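Local coordinates for MMACHC-like protein (Caenorhabditis elegans, PDB 5UJC) that probably removes the upper axial ligand of cyanocobalamin and alkylcobalamins reductively or with glutathione, and binds methylcobalamin for intracellular vitamin B12 trafficking, at residues V157-A162 against T217-F222; A55-S60 against I132-C137; R70-Q75 against E88-P93. One frame throughout, in Å; residues are numbered along the deposited sequence.

Contact 1 (V157-A162 against T217-F222); sequences VTWPPA and TALEKF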
ATOM      1  N   VAL A 157       6.041 -30.992   8.608  1.00 52.44           N
ATOM      2  CA  VAL A 157       7.098 -30.141   8.093  1.00 44.39           C
ATOM      3  C   VAL A 157       7.161 -28.882   8.947  1.00 41.05           C
ATOM      4  O   VAL A 157       6.132 -28.249   9.224  1.00 42.82           O
ATOM      5  CB  VAL A 157       6.854 -29.741   6.617  1.00 46.25           C
ATOM      6  CG1 VAL A 157       7.971 -28.827   6.112  1.00 49.28           C
ATOM      7  CG2 VAL A 157       6.738 -30.985   5.737  1.00 51.16           C
ATOM      8  N   THR A 158       8.364 -28.537   9.386  1.00 40.46           N
ATOM      9  CA  THR A 158       8.582 -27.315  10.136  1.00 45.09           C
ATOM     10  C   THR A 158       8.897 -26.193   9.153  1.00 39.78           C
ATOM     11  O   THR A 158      10.019 -26.074   8.673  1.00 49.48           O
ATOM     12  CB  THR A 158       9.733 -27.485  11.155  1.00 49.03           C
ATOM     13  OG1 THR A 158       9.330 -28.408  12.170  1.00 58.68           O
ATOM     14  CG2 THR A 158      10.115 -26.133  11.807  1.00 55.20           C
ATOM     15  N   TRP A 159       7.867 -25.428   8.801  1.00 30.29           N
ATOM     16  CA  TRP A 159       8.011 -24.264   7.918  1.00 24.68           C
ATOM     17  C   TRP A 159       6.942 -23.228   8.306  1.00 26.71           C
ATOM     18  O   TRP A 159       5.790 -23.597   8.492  1.00 31.43           O
ATOM     19  CB  TRP A 159       7.838 -24.669   6.427  1.00 26.43           C
ATOM     20  CG  TRP A 159       8.109 -23.543   5.509  1.00 21.06           C
ATOM     21  CD1 TRP A 159       9.324 -23.177   4.990  1.00 23.78           C
ATOM     22  CD2 TRP A 159       7.193 -22.513   5.128  1.00 18.37           C
ATOM     23  NE1 TRP A 159       9.211 -22.005   4.311  1.00 20.98           N
ATOM     24  CE2 TRP A 159       7.918 -21.567   4.381  1.00 19.80           C
ATOM     25  CE3 TRP A 159       5.835 -22.290   5.360  1.00 18.38           C
ATOM     26  CZ2 TRP A 159       7.323 -20.447   3.823  1.00 18.43           C
ATOM     27  CZ3 TRP A 159       5.247 -21.170   4.819  1.00 19.23           C
ATOM     28  CH2 TRP A 159       5.984 -20.270   4.046  1.00 19.85           C
ATOM     29  N   PRO A 160       7.297 -21.926   8.383  1.00 27.53           N
ATOM     30  CA  PRO A 160       8.658 -21.426   8.166  1.00 28.53           C
ATOM     31  C   PRO A 160       9.602 -21.796   9.289  1.00 30.95           C
ATOM     32  O   PRO A 160       9.147 -22.203  10.356  1.00 31.65           O
ATOM     33  CB  PRO A 160       8.467 -19.900   8.135  1.00 29.98           C
ATOM     34  CG  PRO A 160       7.213 -19.663   8.883  1.00 34.37           C
ATOM     35  CD  PRO A 160       6.337 -20.831   8.590  1.00 30.35           C
ATOM     36  N   PRO A 161      10.924 -21.653   9.056  1.00 34.69           N
ATOM     37  CA  PRO A 161      11.912 -21.746  10.132  1.00 38.22           C
ATOM     38  C   PRO A 161      11.543 -20.843  11.311  1.00 41.40           C
ATOM     39  O   PRO A 161      10.866 -19.823  11.123  1.00 38.49           O
ATOM     40  CB  PRO A 161      13.201 -21.244   9.468  1.00 40.54           C
ATOM     41  CG  PRO A 161      13.005 -21.475   8.018  1.00 37.98           C
ATOM     42  CD  PRO A 161      11.547 -21.306   7.761  1.00 33.46           C
ATOM     43  N   ALA A 162      11.954 -21.228  12.514  1.00 46.84           N
ATOM     44  CA  ALA A 162      11.809 -20.356  13.690  1.00 41.53           C
ATOM     45  C   ALA A 162      13.119 -19.658  13.967  1.00 41.07           C
ATOM     46  O   ALA A 162      14.190 -20.222  13.736  1.00 43.11           O
ATOM     47  CB  ALA A 162      11.377 -21.164  14.904  1.00 47.09           C
ATOM     48  N   THR A 217       9.013 -20.006  -1.401  1.00 14.27           N
ATOM     49  CA  THR A 217      10.243 -19.318  -1.802  1.00 14.39           C
ATOM     50  C   THR A 217      10.038 -17.799  -1.788  1.00 12.54           C
ATOM     51  O   THR A 217      10.883 -17.057  -1.300  1.00 13.32           O
ATOM     52  CB  THR A 217      10.717 -19.776  -3.177  1.00 14.84           C
ATOM     53  OG1 THR A 217      10.959 -21.179  -3.133  1.00 18.52           O
ATOM     54  CG2 THR A 217      12.003 -19.068  -3.584  1.00 16.34           C
ATOM     55  N   ALA A 218       8.905 -17.348  -2.317  1.00 11.27           N
ATOM     56  CA  ALA A 218       8.599 -15.908  -2.351  1.00 11.25           C
ATOM     57  C   ALA A 218       8.545 -15.345  -0.929  1.00 10.98           C
ATOM     58  O   ALA A 218       9.078 -14.249  -0.653  1.00 11.99           O
ATOM     59  CB  ALA A 218       7.284 -15.665  -3.070  1.00 11.79           C
ATOM     60  N   LEU A 219       7.906 -16.087  -0.018  1.00 11.39           N
ATOM     61  CA  LEU A 219       7.784 -15.625   1.338  1.00 11.38           C
ATOM     62  C   LEU A 219       9.134 -15.575   2.060  1.00 11.79           C
ATOM     63  O   LEU A 219       9.382 -14.650   2.861  1.00 11.88           O
ATOM     64  CB  LEU A 219       6.770 -16.468   2.121  1.00 11.72           C
ATOM     65  CG  LEU A 219       5.307 -16.292   1.697  1.00 14.09           C
ATOM     66  CD1 LEU A 219       4.398 -17.303   2.343  1.00 15.60           C
ATOM     67  CD2 LEU A 219       4.847 -14.914   1.994  1.00 17.04           C
ATOM     68  N   GLU A 220      10.005 -16.537   1.781  1.00 11.96           N
ATOM     69  CA  GLU A 220      11.374 -16.491   2.305  1.00 12.30           C
ATOM     70  C   GLU A 220      12.162 -15.304   1.731  1.00 11.87           C
ATOM     71  O   GLU A 220      12.851 -14.618   2.463  1.00 13.92           O
ATOM     72  CB  GLU A 220      12.101 -17.803   2.051  1.00 14.13           C
ATOM     73  CG  GLU A 220      11.519 -18.961   2.893  1.00 15.68           C
ATOM     74  CD  GLU A 220      12.231 -20.285   2.720  1.00 23.69           C
ATOM     75  OE1 GLU A 220      13.332 -20.306   2.156  1.00 32.29           O
ATOM     76  OE2 GLU A 220      11.690 -21.320   3.195  1.00 27.90           O
ATOM     77  N   LYS A 221      12.047 -15.065   0.432  1.00 11.48           N
ATOM     78  CA  LYS A 221      12.760 -13.937  -0.191  1.00 13.10           C
ATOM     79  C   LYS A 221      12.286 -12.614   0.407  1.00 11.99           C
ATOM     80  O   LYS A 221      13.067 -11.692   0.621  1.00 12.85           O
ATOM     81  CB  LYS A 221      12.560 -13.930  -1.708  1.00 14.06           C
ATOM     82  CG  LYS A 221      13.396 -14.967  -2.473  1.00 17.96           C
ATOM     83  CD  LYS A 221      14.905 -14.635  -2.480  1.00 23.38           C
ATOM     84  CE  LYS A 221      15.219 -13.177  -2.876  1.00 28.95           C
ATOM     85  NZ  LYS A 221      16.664 -12.937  -3.193  1.00 31.84           N
ATOM     86  N   PHE A 222      10.999 -12.532   0.683  1.00 10.67           N
ATOM     87  CA  PHE A 222      10.413 -11.330   1.287  1.00 10.28           C
ATOM     88  C   PHE A 222      10.931 -11.134   2.724  1.00 11.54           C
ATOM     89  O   PHE A 222      11.432 -10.072   3.074  1.00 14.30           O
ATOM     90  CB  PHE A 222       8.887 -11.445   1.260  1.00 10.39           C
ATOM     91  CG  PHE A 222       8.151 -10.274   1.887  1.00 10.52           C
ATOM     92  CD1 PHE A 222       8.423  -8.963   1.500  1.00 10.30           C
ATOM     93  CD2 PHE A 222       7.143 -10.495   2.828  1.00 10.56           C
ATOM     94  CE1 PHE A 222       7.716  -7.918   2.046  1.00 10.68           C
ATOM     95  CE2 PHE A 222       6.442  -9.439   3.364  1.00 10.63           C
ATOM     96  CZ  PHE A 222       6.717  -8.158   2.959  1.00 11.45           C
TER

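Contact 2 (A55-S60 against I132-C137); sequences ALLILS and ILMQTC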
ATOM      1  N   ALA A  55     -16.078   1.014   1.719  1.00 11.01           N
ATOM      2  CA  ALA A  55     -14.686   1.411   1.894  1.00 11.36           C
ATOM      3  C   ALA A  55     -13.977   1.421   0.544  1.00  9.57           C
ATOM      4  O   ALA A  55     -14.345   0.671  -0.376  1.00 11.63           O
ATOM      5  CB  ALA A  55     -13.982   0.466   2.848  1.00 12.63           C
ATOM      6  N   LEU A  56     -12.921   2.244   0.463  1.00 10.05           N
ATOM      7  CA  LEU A  56     -12.011   2.280  -0.693  1.00  9.18           C
ATOM      8  C   LEU A  56     -10.597   2.056  -0.229  1.00  9.51           C
ATOM      9  O   LEU A  56     -10.089   2.787   0.613  1.00 10.15           O
ATOM     10  CB  LEU A  56     -12.082   3.618  -1.439  1.00 12.25           C
ATOM     11  CG  LEU A  56     -13.349   3.889  -2.229  1.00 13.62           C
ATOM     12  CD1 LEU A  56     -13.305   5.332  -2.741  1.00 15.02           C
ATOM     13  CD2 LEU A  56     -13.469   2.928  -3.399  1.00 15.93           C
ATOM     14  N   LEU A  57      -9.962   1.057  -0.815  1.00  8.48           N
ATOM     15  CA  LEU A  57      -8.547   0.806  -0.628  1.00  8.25           C
ATOM     16  C   LEU A  57      -7.765   1.552  -1.705  1.00  8.34           C
ATOM     17  O   LEU A  57      -7.987   1.327  -2.878  1.00  9.69           O
ATOM     18  CB  LEU A  57      -8.291  -0.700  -0.739  1.00  9.43           C
ATOM     19  CG  LEU A  57      -6.837  -1.157  -0.715  1.00  9.48           C
ATOM     20  CD1 LEU A  57      -6.179  -0.829   0.617  1.00  9.91           C
ATOM     21  CD2 LEU A  57      -6.736  -2.638  -1.032  1.00 11.10           C
ATOM     22  N   ILE A  58      -6.780   2.336  -1.273  1.00  8.55           N
ATOM     23  CA  ILE A  58      -5.904   3.088  -2.169  1.00  8.81           C
ATOM     24  C   ILE A  58      -4.514   2.462  -2.091  1.00  9.07           C
ATOM     25  O   ILE A  58      -3.956   2.282  -0.988  1.00 10.00           O
ATOM     26  CB  ILE A  58      -5.811   4.578  -1.769  1.00  9.94           C
ATOM     27  CG1 ILE A  58      -7.224   5.240  -1.823  1.00 12.38           C
ATOM     28  CG2 ILE A  58      -4.832   5.282  -2.669  1.00 10.43           C
ATOM     29  CD1 ILE A  58      -7.309   6.629  -1.210  1.00 15.87           C
ATOM     30  N   LEU A  59      -3.986   2.068  -3.242  1.00  8.21           N
ATOM     31  CA  LEU A  59      -2.622   1.558  -3.308  1.00  8.63           C
ATOM     32  C   LEU A  59      -1.798   2.372  -4.269  1.00  7.73           C
ATOM     33  O   LEU A  59      -2.351   3.104  -5.126  1.00  8.92           O
ATOM     34  CB  LEU A  59      -2.599   0.088  -3.629  1.00 13.40           C
ATOM     35  CG  LEU A  59      -3.165  -0.429  -4.901  1.00 12.96           C
ATOM     36  CD1 LEU A  59      -2.161  -0.255  -6.029  1.00 15.83           C
ATOM     37  CD2 LEU A  59      -3.533  -1.919  -4.774  1.00 11.91           C
ATOM     38  N   SER A  60      -0.490   2.333  -4.077  1.00  7.33           N
ATOM     39  CA  SER A  60       0.445   2.988  -4.992  1.00  8.00           C
ATOM     40  C   SER A  60       1.129   1.980  -5.889  1.00  8.26           C
ATOM     41  O   SER A  60       1.446   0.870  -5.470  1.00  9.35           O
ATOM     42  CB  SER A  60       1.481   3.787  -4.198  1.00  8.47           C
ATOM     43  OG  SER A  60       2.161   2.990  -3.254  1.00  8.44           O
ATOM     44  N   ILE A 132      -5.654  -0.971  10.591  1.00  8.90           N
ATOM     45  CA  ILE A 132      -6.277  -1.761   9.541  1.00  9.27           C
ATOM     46  C   ILE A 132      -5.232  -2.591   8.831  1.00  9.04           C
ATOM     47  O   ILE A 132      -4.083  -2.142   8.649  1.00 10.21           O
ATOM     48  CB  ILE A 132      -7.089  -0.883   8.572  1.00 11.31           C
ATOM     49  CG1 ILE A 132      -8.050  -1.757   7.736  1.00 13.32           C
ATOM     50  CG2 ILE A 132      -6.179  -0.040   7.690  1.00 12.11           C
ATOM     51  CD1 ILE A 132      -9.112  -0.958   7.040  1.00 13.10           C
ATOM     52  N   LEU A 133      -5.589  -3.840   8.514  1.00  9.34           N
ATOM     53  CA  LEU A 133      -4.639  -4.790   7.936  1.00  9.73           C
ATOM     54  C   LEU A 133      -4.761  -4.763   6.429  1.00  8.50           C
ATOM     55  O   LEU A 133      -5.733  -5.262   5.849  1.00  8.93           O
ATOM     56  CB  LEU A 133      -4.879  -6.199   8.507  1.00  9.27           C
ATOM     57  CG  LEU A 133      -4.596  -6.307  10.009  1.00  9.60           C
ATOM     58  CD1 LEU A 133      -4.881  -7.698  10.473  1.00 10.96           C
ATOM     59  CD2 LEU A 133      -3.158  -5.898  10.342  1.00 11.80           C
ATOM     60  N   MET A 134      -3.800  -4.113   5.797  1.00  8.50           N
ATOM     61  CA  MET A 134      -3.906  -3.778   4.377  1.00  8.65           C
ATOM     62  C   MET A 134      -3.888  -4.963   3.434  1.00  8.07           C
ATOM     63  O   MET A 134      -4.580  -4.964   2.411  1.00  9.13           O
ATOM     64  CB  MET A 134      -2.782  -2.823   3.993  1.00  9.27           C
ATOM     65  CG  MET A 134      -2.920  -1.477   4.576  1.00  9.36           C
ATOM     66  SD  MET A 134      -4.389  -0.645   3.986  1.00 11.25           S
ATOM     67  CE  MET A 134      -4.164   0.965   4.694  1.00 11.21           C
ATOM     68  N   GLN A 135      -3.114  -5.990   3.770  1.00  7.97           N
ATOM     69  CA  GLN A 135      -3.067  -7.177   2.901  1.00  8.17           C
ATOM     70  C   GLN A 135      -4.394  -7.913   2.913  1.00  7.97           C
ATOM     71  O   GLN A 135      -4.842  -8.434   1.889  1.00  9.09           O
ATOM     72  CB  GLN A 135      -1.913  -8.102   3.290  1.00  9.45           C
ATOM     73  CG  GLN A 135      -0.563  -7.417   3.129  1.00  9.09           C
ATOM     74  CD  GLN A 135       0.495  -8.034   3.989  1.00  9.17           C
ATOM     75  OE1 GLN A 135       0.329  -8.154   5.210  1.00 10.05           O
ATOM     76  NE2 GLN A 135       1.596  -8.457   3.367  1.00  9.24           N
ATOM     77  N   THR A 136      -5.065  -7.904   4.058  1.00  8.37           N
ATOM     78  CA  THR A 136      -6.410  -8.480   4.135  1.00  9.54           C
ATOM     79  C   THR A 136      -7.399  -7.645   3.301  1.00  9.47           C
ATOM     80  O   THR A 136      -8.173  -8.202   2.525  1.00  9.81           O
ATOM     81  CB  THR A 136      -6.869  -8.609   5.589  1.00  9.72           C
ATOM     82  OG1 THR A 136      -6.043  -9.575   6.263  1.00 10.53           O
ATOM     83  CG2 THR A 136      -8.307  -9.063   5.680  1.00 10.59           C
ATOM     84  N   CYS A 137      -7.326  -6.308   3.417  1.00  9.33           N
ATOM     85  CA  CYS A 137      -8.155  -5.459   2.561  1.00 10.09           C
ATOM     86  C   CYS A 137      -7.912  -5.767   1.082  1.00  9.54           C
ATOM     87  O   CYS A 137      -8.834  -5.844   0.303  1.00 10.82           O
ATOM     88  CB  CYS A 137      -7.890  -3.962   2.794  1.00 10.94           C
ATOM     89  SG  CYS A 137      -8.365  -3.358   4.406  1.00 11.61           S
TER

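Contact 3 (R70-Q75 against E88-P93); sequences RKWVVQ and EMVSSP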
ATOM      1  N   ARG A  70       8.546  12.360  -7.368  1.00  8.77           N
ATOM      2  CA  ARG A  70       9.646  13.086  -7.978  1.00  9.64           C
ATOM      3  C   ARG A  70       9.257  14.549  -8.256  1.00 10.89           C
ATOM      4  O   ARG A  70      10.018  15.474  -7.940  1.00 11.02           O
ATOM      5  CB  ARG A  70      10.119  12.390  -9.235  1.00 10.60           C
ATOM      6  CG  ARG A  70      11.273  13.099  -9.932  1.00 10.55           C
ATOM      7  CD  ARG A  70      11.901  12.224 -10.986  1.00 12.53           C
ATOM      8  NE  ARG A  70      12.999  12.887 -11.671  1.00 14.26           N
ATOM      9  CZ  ARG A  70      13.835  12.281 -12.496  1.00 13.83           C
ATOM     10  NH1 ARG A  70      13.715  10.973 -12.747  1.00 17.59           N
ATOM     11  NH2 ARG A  70      14.821  12.965 -13.058  1.00 18.77           N
ATOM     12  N   LYS A  71       8.061  14.761  -8.843  1.00 10.96           N
ATOM     13  CA  LYS A  71       7.579  16.125  -9.093  1.00 12.47           C
ATOM     14  C   LYS A  71       7.489  16.929  -7.784  1.00 12.51           C
ATOM     15  O   LYS A  71       7.873  18.112  -7.739  1.00 13.80           O
ATOM     16  CB  LYS A  71       6.238  16.097  -9.794  1.00 16.12           C
ATOM     17  CG  LYS A  71       6.309  15.676 -11.229  1.00 20.75           C
ATOM     18  CD  LYS A  71       4.934  15.615 -11.870  1.00 31.49           C
ATOM     19  CE  LYS A  71       4.946  14.798 -13.160  1.00 37.48           C
ATOM     20  NZ  LYS A  71       3.574  14.698 -13.748  1.00 58.95           N
ATOM     21  N   TRP A  72       7.011  16.282  -6.728  1.00 11.53           N
ATOM     22  CA  TRP A  72       6.837  16.924  -5.451  1.00 11.16           C
ATOM     23  C   TRP A  72       8.209  17.318  -4.856  1.00 10.53           C
ATOM     24  O   TRP A  72       8.374  18.432  -4.347  1.00 10.90           O
ATOM     25  CB  TRP A  72       6.047  15.997  -4.517  1.00 12.29           C
ATOM     26  CG  TRP A  72       5.760  16.548  -3.137  1.00 13.17           C
ATOM     27  CD1 TRP A  72       4.592  17.160  -2.712  1.00 14.77           C
ATOM     28  CD2 TRP A  72       6.562  16.370  -1.963  1.00 13.42           C
ATOM     29  NE1 TRP A  72       4.665  17.434  -1.368  1.00 14.69           N
ATOM     30  CE2 TRP A  72       5.851  16.967  -0.874  1.00 13.30           C
ATOM     31  CE3 TRP A  72       7.818  15.802  -1.723  1.00 13.28           C
ATOM     32  CZ2 TRP A  72       6.362  16.993   0.438  1.00 15.18           C
ATOM     33  CZ3 TRP A  72       8.326  15.826  -0.409  1.00 15.60           C
ATOM     34  CH2 TRP A  72       7.587  16.411   0.654  1.00 16.04           C
ATOM     35  N   VAL A  73       9.196  16.419  -4.956  1.00  9.88           N
ATOM     36  CA  VAL A  73      10.533  16.709  -4.427  1.00 10.13           C
ATOM     37  C   VAL A  73      11.182  17.869  -5.201  1.00 10.27           C
ATOM     38  O   VAL A  73      11.825  18.739  -4.605  1.00 11.12           O
ATOM     39  CB  VAL A  73      11.430  15.473  -4.493  1.00 11.45           C
ATOM     40  CG1 VAL A  73      12.866  15.828  -4.206  1.00 12.87           C
ATOM     41  CG2 VAL A  73      10.951  14.427  -3.520  1.00 12.21           C
ATOM     42  N   VAL A  74      11.003  17.886  -6.515  1.00 10.00           N
ATOM     43  CA  VAL A  74      11.520  18.994  -7.337  1.00 11.53           C
ATOM     44  C   VAL A  74      10.932  20.314  -6.861  1.00 12.19           C
ATOM     45  O   VAL A  74      11.659  21.320  -6.666  1.00 13.15           O
ATOM     46  CB  VAL A  74      11.240  18.749  -8.829  1.00 14.21           C
ATOM     47  CG1 VAL A  74      11.538  20.000  -9.656  1.00 17.15           C
ATOM     48  CG2 VAL A  74      12.087  17.586  -9.315  1.00 15.84           C
ATOM     49  N   GLN A  75       9.624  20.334  -6.640  1.00 12.35           N
ATOM     50  CA  GLN A  75       8.968  21.564  -6.218  1.00 13.63           C
ATOM     51  C   GLN A  75       9.423  21.975  -4.818  1.00 11.96           C
ATOM     52  O   GLN A  75       9.663  23.148  -4.562  1.00 13.27           O
ATOM     53  CB  GLN A  75       7.447  21.391  -6.244  1.00 15.94           C
ATOM     54  CG  GLN A  75       6.682  22.673  -5.932  1.00 19.65           C
ATOM     55  CD  GLN A  75       6.970  23.764  -6.955  1.00 21.80           C
ATOM     56  OE1 GLN A  75       6.738  23.578  -8.146  1.00 29.19           O
ATOM     57  NE2 GLN A  75       7.494  24.895  -6.497  1.00 25.51           N
ATOM     58  N   GLU A  88      16.994  18.806   5.470  1.00 15.36           N
ATOM     59  CA  GLU A  88      16.974  19.223   6.878  1.00 17.28           C
ATOM     60  C   GLU A  88      15.543  19.392   7.359  1.00 17.20           C
ATOM     61  O   GLU A  88      15.201  18.989   8.481  1.00 20.77           O
ATOM     62  CB  GLU A  88      17.746  20.530   7.060  1.00 19.76           C
ATOM     63  CG  GLU A  88      17.718  21.095   8.481  1.00 28.17           C
ATOM     64  CD  GLU A  88      18.418  22.443   8.600  1.00 37.79           C
ATOM     65  OE1 GLU A  88      18.922  22.964   7.571  1.00 54.80           O
ATOM     66  OE2 GLU A  88      18.447  22.994   9.729  1.00 50.79           O
ATOM     67  N   MET A  89      14.699  20.001   6.525  1.00 13.97           N
ATOM     68  CA  MET A  89      13.361  20.422   6.973  1.00 13.83           C
ATOM     69  C   MET A  89      12.273  19.362   6.805  1.00 12.95           C
ATOM     70  O   MET A  89      11.232  19.447   7.451  1.00 15.91           O
ATOM     71  CB  MET A  89      12.945  21.713   6.278  1.00 14.98           C
ATOM     72  CG  MET A  89      13.836  22.885   6.637  1.00 16.75           C
ATOM     73  SD  MET A  89      14.152  23.136   8.405  1.00 19.73           S
ATOM     74  CE  MET A  89      12.480  23.459   9.037  1.00 23.72           C
ATOM     75  N   VAL A  90      12.511  18.395   5.935  1.00 13.55           N
ATOM     76  CA  VAL A  90      11.527  17.345   5.641  1.00 14.07           C
ATOM     77  C   VAL A  90      12.118  15.962   5.952  1.00 12.87           C
ATOM     78  O   VAL A  90      12.704  15.298   5.091  1.00 16.45           O
ATOM     79  CB  VAL A  90      11.037  17.415   4.196  1.00 14.79           C
ATOM     80  CG1 VAL A  90       9.941  16.342   3.941  1.00 17.63           C
ATOM     81  CG2 VAL A  90      10.526  18.812   3.897  1.00 16.29           C
ATOM     82  N   SER A  91      11.937  15.524   7.194  1.00 13.71           N
ATOM     83  CA  SER A  91      12.490  14.259   7.644  1.00 14.44           C
ATOM     84  C   SER A  91      11.708  13.081   7.068  1.00 12.95           C
ATOM     85  O   SER A  91      12.226  11.958   6.986  1.00 15.02           O
ATOM     86  CB  SER A  91      12.468  14.177   9.190  1.00 18.65           C
ATOM     87  OG  SER A  91      13.417  15.043   9.769  1.00 23.76           O
ATOM     88  N   SER A  92      10.432  13.317   6.763  1.00 11.86           N
ATOM     89  CA  SER A  92       9.503  12.261   6.384  1.00 10.88           C
ATOM     90  C   SER A  92       8.914  12.582   4.993  1.00  9.81           C
ATOM     91  O   SER A  92       7.746  12.939   4.864  1.00 10.66           O
ATOM     92  CB  SER A  92       8.377  12.150   7.431  1.00 12.06           C
ATOM     93  OG  SER A  92       8.903  12.004   8.738  1.00 14.65           O
ATOM     94  N   PRO A  93       9.723  12.436   3.936  1.00  9.67           N
ATOM     95  CA  PRO A  93       9.242  12.934   2.648  1.00  9.60           C
ATOM     96  C   PRO A  93       8.105  12.132   2.034  1.00  9.45           C
ATOM     97  O   PRO A  93       7.206  12.729   1.433  1.00  9.63           O
ATOM     98  CB  PRO A  93      10.479  12.905   1.761  1.00 12.23           C
ATOM     99  CG  PRO A  93      11.409  11.884   2.448  1.00 12.72           C
ATOM    100  CD  PRO A  93      11.142  12.071   3.904  1.00 11.34           C
TER

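Contact 1 (V157-A162 against T217-F222)
Trp-159 runs in an extended backbone conformation up to a cis peptide bond with Pro-160, and its side chain reaches from this irregular loop to Leu-219 and Glu-220, consecutive residues on helix 212-225. This is a loop-on-helix contact in a protein of the nitroreductase-related MMACHC family, and it forms through side chains alone; no backbone hydrogen bond links the two segments. The loop belongs to the connection between strands 145-147 and 174-176. An aromatic residue followed by a cis proline is a well-known pairing. Here the proline ring is folded back over the indole, with CB of Pro-160 4.1 Å above the plane and over the ring centre, a packing of CH-pi type that covers one face.

The indole then works through its edge. A trans chi1 (-174°) carries the ring across to the helix. NE1 of Trp-159 donates to OE2 of Glu-220 over 2.8 Å, with an N-H...O angle of 156°. The acceptor lies essentially in the ring plane and accepts the N-H through its anti lone pair, the one turned away from OE1. Carboxylate and indole are nearly coplanar, 26° apart, and the glutamate reaches this position with its chain extended beyond CG.

Further round the same edge, the benzo end of the indole meets the hydrophobic side of the helix. Leu-219 crosses the tryptophan at about a right angle. Phe-171 packs edge-to-face with the indole and also touches Leu-219, so an apolar cluster adjoins the polar grip. Phe-222, one turn further along the helix, touches the bound methylcobalamin. The apolar half of the contact comes down to CH2 of Trp-159 against CD1 of Leu-219, 3.8 Å apart.

Contact 2 (A55-S60 against I132-C137)
Two torsions bring Leu-57 and Met-134 together: the leucine has CG anti to its backbone N (chi1 174°), which sends its two methyls toward the start of the helix, while the methionine bends at chi2 (-63°), swinging its sulfur back to the strand. The motif is a helix packed on a beta-sheet. Strand 53-60 is an inner strand of the four-stranded antiparallel sheet, between 25-31 and 185-196, and the first turn of helix 134-140 lies on the face to which Leu-57 points.

Leu-57 is the strand's whole contribution to the contact, and its two methyls divide the work. CD1 touches SD of Met-134 at 3.8 Å, the two side chains crossing at a slant, and also approaches CB of Cys-137 at 4.2 Å. Phe-186 and Val-189 of strand 185-196 touch both Leu-57 and Met-134, extending this buried apolar layer over the neighbouring strand.

The same helix start also holds cobalamin. Just after the N-cap residue Leu-133, N of Met-134 hydrogen-bonds O63 of methylcobalamin, and O of Ile-132 takes N62, the other end of the same side-chain amide; NE2 of Gln-135 hydrogen-bonds O34 of another. Of these three residues Met-134 alone also meets Leu-57, with a side chain that lies close to the ligand as well. The helical turn itself is closed by Cys-137 N donating to Leu-133 O over 3.1 Å. Against the far end of that turn rests the second methyl of the leucine: CD2 of Leu-57 lies 4.0 Å from the carbonyl carbon of Cys-137.

Contact 3 (R70-Q75 against E88-P93)
Apolar packing dominates where Trp-72 of helix 62-80 meets Val-90 and Pro-93, which flank the short turn joining helix 83-89 to helix 93-109. Three consecutive alpha-helices pack together here, with Trp-72 of the first set against the bend between the other two. A chi1 near 180° (-179°) points the indole away from the backbone N, so that the six-membered ring is the end that reaches the turn. Val-90, the first residue to leave the preceding helix, comes from the opposite direction and sets CG1 at the ring edge, 4.0 Å from CH2 of Trp-72. Pro-93, which opens the next helix, adds CB at 4.2 Å from CZ3 of Trp-72. Phe-97, one turn along that helix, meets the indole edge-to-face.

The polar bonds run to partners beyond the two segments. NE1 of Trp-72 is hydrogen-bonded to OD2 of Asp-100 on helix 93-109, which should restrict the rotation of the indole. Val-90 O binds NE1 of Trp-257, so helix 257-265 joins the cluster. Between the segments the one close polar atom is Pro-93 O, in van der Waals contact 3.8 Å from both CZ3 and CH2 of Trp-72.

Overall arrangement
Contacts 1 and 2 both border the methylcobalamin pocket. In contact 2 the side chain of Met-134 is about 4 Å from the ligand; contact 1 touches it through Phe-222, while the side chain of Leu-219 lies about 8 Å from the cobalamin and about 5 Å from that of Tyr-147, a probable substrate-binding residue. The two contacts come within about 5 Å at their nearest atoms, though their centres are 24 Å apart. Contact 3 stands apart in a helical region, its centre 25 Å from that of contact 2 and 37 Å from that of contact 1, with the side chain of Pro-93 about 13 Å from the cobalamin. Strand 53-60 runs almost directly into helix 62-80, linking contacts 2 and 3.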